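Long-range contact in Na-K-Cl cotransporter (Methanosarcina acetivorans, PDB 3G40), which forms the cytoplasmic C-terminal domain of a prokaryotic cation-chloride cotransporter that probably carries chloride together with cations across the membrane: residues Gln155-Asn164 against Trp192-Pro203. Numbering follows the deposited sequence.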
loop_
_atom_site.group_PDB
_atom_site.type_symbol
_atom_site.label_atom_id
_atom_site.label_comp_id
_atom_site.label_asym_id
_atom_site.label_seq_id
_atom_site.Cartn_x
_atom_site.Cartn_y
_atom_site.Cartn_z
ATOM N N GLN A 155 -1.002 -3.069 8.636
ATOM C CA GLN A 155 -0.439 -4.429 8.684
ATOM C C GLN A 155 -0.093 -4.842 10.117
ATOM O O GLN A 155 0.969 -5.410 10.370
ATOM C CB GLN A 155 0.807 -4.536 7.780
ATOM C CG GLN A 155 0.528 -4.062 6.383
ATOM C CD GLN A 155 1.673 -4.305 5.368
ATOM O OE1 GLN A 155 2.739 -4.819 5.700
ATOM N NE2 GLN A 155 1.438 -3.912 4.134
ATOM N N ASN A 156 -0.989 -4.561 11.054
ATOM C CA ASN A 156 -0.698 -4.857 12.454
ATOM C C ASN A 156 -1.699 -5.813 13.101
ATOM O O ASN A 156 -1.493 -6.275 14.229
ATOM C CB ASN A 156 -0.567 -3.566 13.272
ATOM C CG ASN A 156 -1.883 -2.834 13.432
ATOM O OD1 ASN A 156 -2.787 -2.976 12.616
ATOM N ND2 ASN A 156 -1.995 -2.036 14.493
ATOM N N LEU A 157 -2.781 -6.114 12.396
ATOM C CA LEU A 157 -3.793 -7.020 12.938
ATOM C C LEU A 157 -4.259 -7.973 11.856
ATOM O O LEU A 157 -4.638 -7.549 10.773
ATOM C CB LEU A 157 -5.003 -6.238 13.514
ATOM C CG LEU A 157 -4.702 -5.256 14.658
ATOM C CD1 LEU A 157 -5.852 -4.273 14.873
ATOM C CD2 LEU A 157 -4.376 -6.021 15.939
ATOM N N ILE A 158 -4.227 -9.266 12.159
ATOM C CA ILE A 158 -4.668 -10.302 11.235
ATOM C C ILE A 158 -5.741 -11.134 11.929
ATOM O O ILE A 158 -5.542 -11.555 13.067
ATOM C CB ILE A 158 -3.494 -11.244 10.838
ATOM C CG1 ILE A 158 -2.349 -10.443 10.198
ATOM C CG2 ILE A 158 -3.966 -12.321 9.873
ATOM C CD1 ILE A 158 -1.032 -11.211 10.093
ATOM N N ASN A 159 -6.866 -11.363 11.254
ATOM C CA ASN A 159 -7.868 -12.320 11.726
ATOM C C ASN A 159 -7.857 -13.542 10.819
ATOM O O ASN A 159 -7.936 -13.406 9.599
ATOM C CB ASN A 159 -9.283 -11.733 11.690
ATOM C CG ASN A 159 -9.529 -10.694 12.771
ATOM O OD1 ASN A 159 -8.782 -10.591 13.744
ATOM N ND2 ASN A 159 -10.588 -9.920 12.598
ATOM N N LEU A 160 -7.761 -14.731 11.403
ATOM C CA LEU A 160 -7.953 -15.965 10.636
ATOM C C LEU A 160 -9.350 -16.482 10.983
ATOM O O LEU A 160 -9.618 -16.826 12.139
ATOM C CB LEU A 160 -6.914 -17.008 11.048
ATOM C CG LEU A 160 -6.372 -18.115 10.152
ATOM C CD1 LEU A 160 -6.327 -19.356 11.010
ATOM C CD2 LEU A 160 -7.107 -18.347 8.784
ATOM N N TRP A 161 -10.233 -16.520 9.989
ATOM C CA TRP A 161 -11.594 -16.996 10.169
ATOM C C TRP A 161 -11.674 -18.491 9.939
ATOM O O TRP A 161 -11.386 -18.984 8.852
ATOM C CB TRP A 161 -12.546 -16.267 9.218
ATOM C CG TRP A 161 -12.720 -14.847 9.582
ATOM C CD1 TRP A 161 -11.934 -13.799 9.202
ATOM C CD2 TRP A 161 -13.721 -14.305 10.456
ATOM N NE1 TRP A 161 -12.398 -12.633 9.763
ATOM C CE2 TRP A 161 -13.495 -12.918 10.537
ATOM C CE3 TRP A 161 -14.796 -14.859 11.160
ATOM C CZ2 TRP A 161 -14.307 -12.073 11.298
ATOM C CZ3 TRP A 161 -15.602 -14.018 11.914
ATOM C CH2 TRP A 161 -15.353 -12.645 11.978
ATOM N N ILE A 162 -12.079 -19.208 10.977
ATOM C CA ILE A 162 -12.153 -20.654 10.928
ATOM C C ILE A 162 -13.609 -21.087 10.848
ATOM O O ILE A 162 -14.414 -20.735 11.707
ATOM C CB ILE A 162 -11.459 -21.247 12.155
ATOM C CG1 ILE A 162 -9.967 -20.910 12.078
ATOM C CG2 ILE A 162 -11.702 -22.738 12.244
ATOM C CD1 ILE A 162 -9.176 -21.285 13.288
ATOM N N GLU A 163 -13.943 -21.827 9.796
ATOM C CA GLU A 163 -15.321 -22.203 9.508
ATOM C C GLU A 163 -15.902 -23.092 10.596
ATOM O O GLU A 163 -15.196 -23.913 11.184
ATOM C CB GLU A 163 -15.418 -22.918 8.153
ATOM C CG GLU A 163 -15.072 -22.039 6.952
ATOM C CD GLU A 163 -15.973 -20.820 6.842
ATOM O OE1 GLU A 163 -17.150 -20.903 7.265
ATOM O OE2 GLU A 163 -15.504 -19.776 6.337
ATOM N N ASN A 164 -17.195 -22.923 10.857
ATOM C CA ASN A 164 -17.886 -23.761 11.826
ATOM C C ASN A 164 -17.634 -25.229 11.508
ATOM O O ASN A 164 -17.889 -25.687 10.393
ATOM C CB ASN A 164 -19.385 -23.463 11.811
ATOM C CG ASN A 164 -20.106 -24.008 13.036
ATOM O OD1 ASN A 164 -19.483 -24.365 14.038
ATOM N ND2 ASN A 164 -21.430 -24.066 12.958
ATOM N N TRP A 192 5.020 -9.534 9.193
ATOM C CA TRP A 192 4.510 -8.207 9.580
ATOM C C TRP A 192 4.773 -7.885 11.048
ATOM O O TRP A 192 4.661 -6.721 11.464
ATOM C CB TRP A 192 2.997 -8.116 9.355
ATOM C CG TRP A 192 2.565 -8.107 7.927
ATOM C CD1 TRP A 192 3.372 -8.101 6.805
ATOM C CD2 TRP A 192 1.214 -8.070 7.450
ATOM N NE1 TRP A 192 2.592 -8.077 5.667
ATOM C CE2 TRP A 192 1.269 -8.051 6.035
ATOM C CE3 TRP A 192 -0.033 -8.051 8.081
ATOM C CZ2 TRP A 192 0.119 -8.025 5.247
ATOM C CZ3 TRP A 192 -1.178 -8.031 7.298
ATOM C CH2 TRP A 192 -1.091 -8.008 5.889
ATOM N N LYS A 193 5.095 -8.911 11.837
ATOM C CA LYS A 193 5.149 -8.763 13.293
ATOM C C LYS A 193 3.832 -8.175 13.780
ATOM O O LYS A 193 3.806 -7.243 14.580
ATOM C CB LYS A 193 6.327 -7.892 13.722
ATOM C CG LYS A 193 7.675 -8.524 13.408
ATOM C CD LYS A 193 8.828 -7.743 14.007
ATOM C CE LYS A 193 10.148 -8.474 13.788
ATOM N NZ LYS A 193 11.309 -7.746 14.374
ATOM N N ALA A 194 2.747 -8.747 13.274
ATOM C CA ALA A 194 1.385 -8.333 13.580
ATOM C C ALA A 194 0.784 -9.206 14.683
ATOM O O ALA A 194 1.310 -10.277 14.995
ATOM C CB ALA A 194 0.522 -8.431 12.300
ATOM N N SER A 195 -0.322 -8.750 15.265
ATOM C CA SER A 195 -1.094 -9.586 16.190
ATOM C C SER A 195 -2.085 -10.454 15.427
ATOM O O SER A 195 -2.711 -9.998 14.474
ATOM C CB SER A 195 -1.847 -8.715 17.202
ATOM O OG SER A 195 -0.920 -7.967 17.950
ATOM N N LEU A 196 -2.222 -11.708 15.847
ATOM C CA LEU A 196 -3.082 -12.664 15.167
ATOM C C LEU A 196 -4.243 -13.087 16.053
ATOM O O LEU A 196 -4.033 -13.408 17.226
ATOM C CB LEU A 196 -2.280 -13.905 14.774
ATOM C CG LEU A 196 -3.021 -15.055 14.103
ATOM C CD1 LEU A 196 -3.755 -14.602 12.834
ATOM C CD2 LEU A 196 -2.039 -16.193 13.756
ATOM N N SER A 197 -5.458 -13.093 15.500
ATOM C CA SER A 197 -6.625 -13.638 16.216
ATOM C C SER A 197 -7.266 -14.743 15.404
ATOM O O SER A 197 -7.301 -14.676 14.174
ATOM C CB SER A 197 -7.701 -12.574 16.499
ATOM O OG SER A 197 -7.210 -11.497 17.262
ATOM N N PHE A 198 -7.772 -15.760 16.098
ATOM C CA PHE A 198 -8.587 -16.792 15.471
ATOM C C PHE A 198 -10.045 -16.447 15.742
ATOM O O PHE A 198 -10.436 -16.253 16.899
ATOM C CB PHE A 198 -8.313 -18.172 16.080
ATOM C CG PHE A 198 -6.961 -18.742 15.771
ATOM C CD1 PHE A 198 -6.512 -19.866 16.452
ATOM C CD2 PHE A 198 -6.141 -18.176 14.802
ATOM C CE1 PHE A 198 -5.279 -20.416 16.180
ATOM C CE2 PHE A 198 -4.895 -18.726 14.527
ATOM C CZ PHE A 198 -4.468 -19.842 15.202
ATOM N N MET A 199 -10.837 -16.382 14.679
ATOM C CA MET A 199 -12.256 -16.044 14.755
ATOM C C MET A 199 -13.109 -17.221 14.279
ATOM O O MET A 199 -12.818 -17.846 13.258
ATOM C CB MET A 199 -12.548 -14.831 13.866
ATOM C CG MET A 199 -11.570 -13.660 14.051
ATOM S SD MET A 199 -11.879 -12.737 15.558
ATOM C CE MET A 199 -13.648 -12.582 15.452
ATOM N N THR A 200 -14.169 -17.537 15.014
ATOM C CA THR A 200 -15.112 -18.530 14.521
ATOM C C THR A 200 -16.517 -18.203 15.037
ATOM O O THR A 200 -16.724 -17.165 15.650
ATOM C CB THR A 200 -14.698 -19.972 14.899
ATOM O OG1 THR A 200 -15.425 -20.911 14.094
ATOM C CG2 THR A 200 -14.974 -20.248 16.376
ATOM N N PHE A 201 -17.475 -19.072 14.759
ATOM C CA PHE A 201 -18.855 -18.848 15.205
ATOM C C PHE A 201 -19.483 -20.177 15.581
ATOM O O PHE A 201 -19.024 -21.234 15.141
ATOM C CB PHE A 201 -19.664 -18.181 14.094
ATOM C CG PHE A 201 -19.506 -18.854 12.769
ATOM C CD1 PHE A 201 -20.438 -19.782 12.336
ATOM C CD2 PHE A 201 -18.410 -18.584 11.969
ATOM C CE1 PHE A 201 -20.287 -20.414 11.115
ATOM C CE2 PHE A 201 -18.248 -19.214 10.750
ATOM C CZ PHE A 201 -19.188 -20.133 10.323
ATOM N N ALA A 202 -20.531 -20.125 16.406
ATOM C CA ALA A 202 -21.177 -21.328 16.891
ATOM C C ALA A 202 -22.632 -21.008 17.214
ATOM O O ALA A 202 -22.928 -19.917 17.707
ATOM C CB ALA A 202 -20.459 -21.835 18.123
ATOM N N PRO A 203 -23.539 -21.959 16.936
ATOM C CA PRO A 203 -24.991 -21.847 17.131
ATOM C C PRO A 203 -25.418 -22.081 18.576
ATOM O O PRO A 203 -26.433 -21.532 19.020
ATOM C CB PRO A 203 -25.556 -22.988 16.270
ATOM C CG PRO A 203 -24.388 -23.664 15.641
ATOM C CD PRO A 203 -23.166 -23.273 16.395
HETATM O O HOH W 1 -5.743 -9.626 15.524
#
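Parallel neighbours in the ten-stranded twisted sheet, strands 157-161 and 195-201 belong to a beta-alpha-beta crossover made through helix 179-192. Six backbone hydrogen bonds define the register. The first joins S195 N to N156 O (2.9 Å), and the last joins I162 N to M199 O, almost straight. T200 OG1 adds a side-chain bond to I162 O at 2.6 Å.

On the sheet face bearing W161, M199 CB lies over the indole, 3.6 Å from the centroid of its six-membered ring and 14° off the ring normal. The bend of the M199 chain at chi2 (-76°) carries SD above the same face, 5.1 Å from the centroid, a distant Met-aromatic contact. H248 ND1, on adjacent strand 247-251, accepts a hydrogen bond from W161 NE1. On the other face, I158 CG2 meets L196 CD1 at 3.7 Å, and L160 CD1 lies alongside F198 CE2.

Where helix 179-192 ends, the Q155 side chain crosses the W192 ring, with CB 3.8 Å from the centroid of the six-membered ring. The Q155 amide stacks on the indole, the planes 24° apart, while W192 NE1 hydrogen-bonds to D42 OD2. A leucine in place of W192 would probably leave the Q155 amide without its stacking surface and D42 without this donor. Polar backbone pairing thus sets the register, while the faces of W161 and W192 pack against the CB methylenes of M199 and Q155.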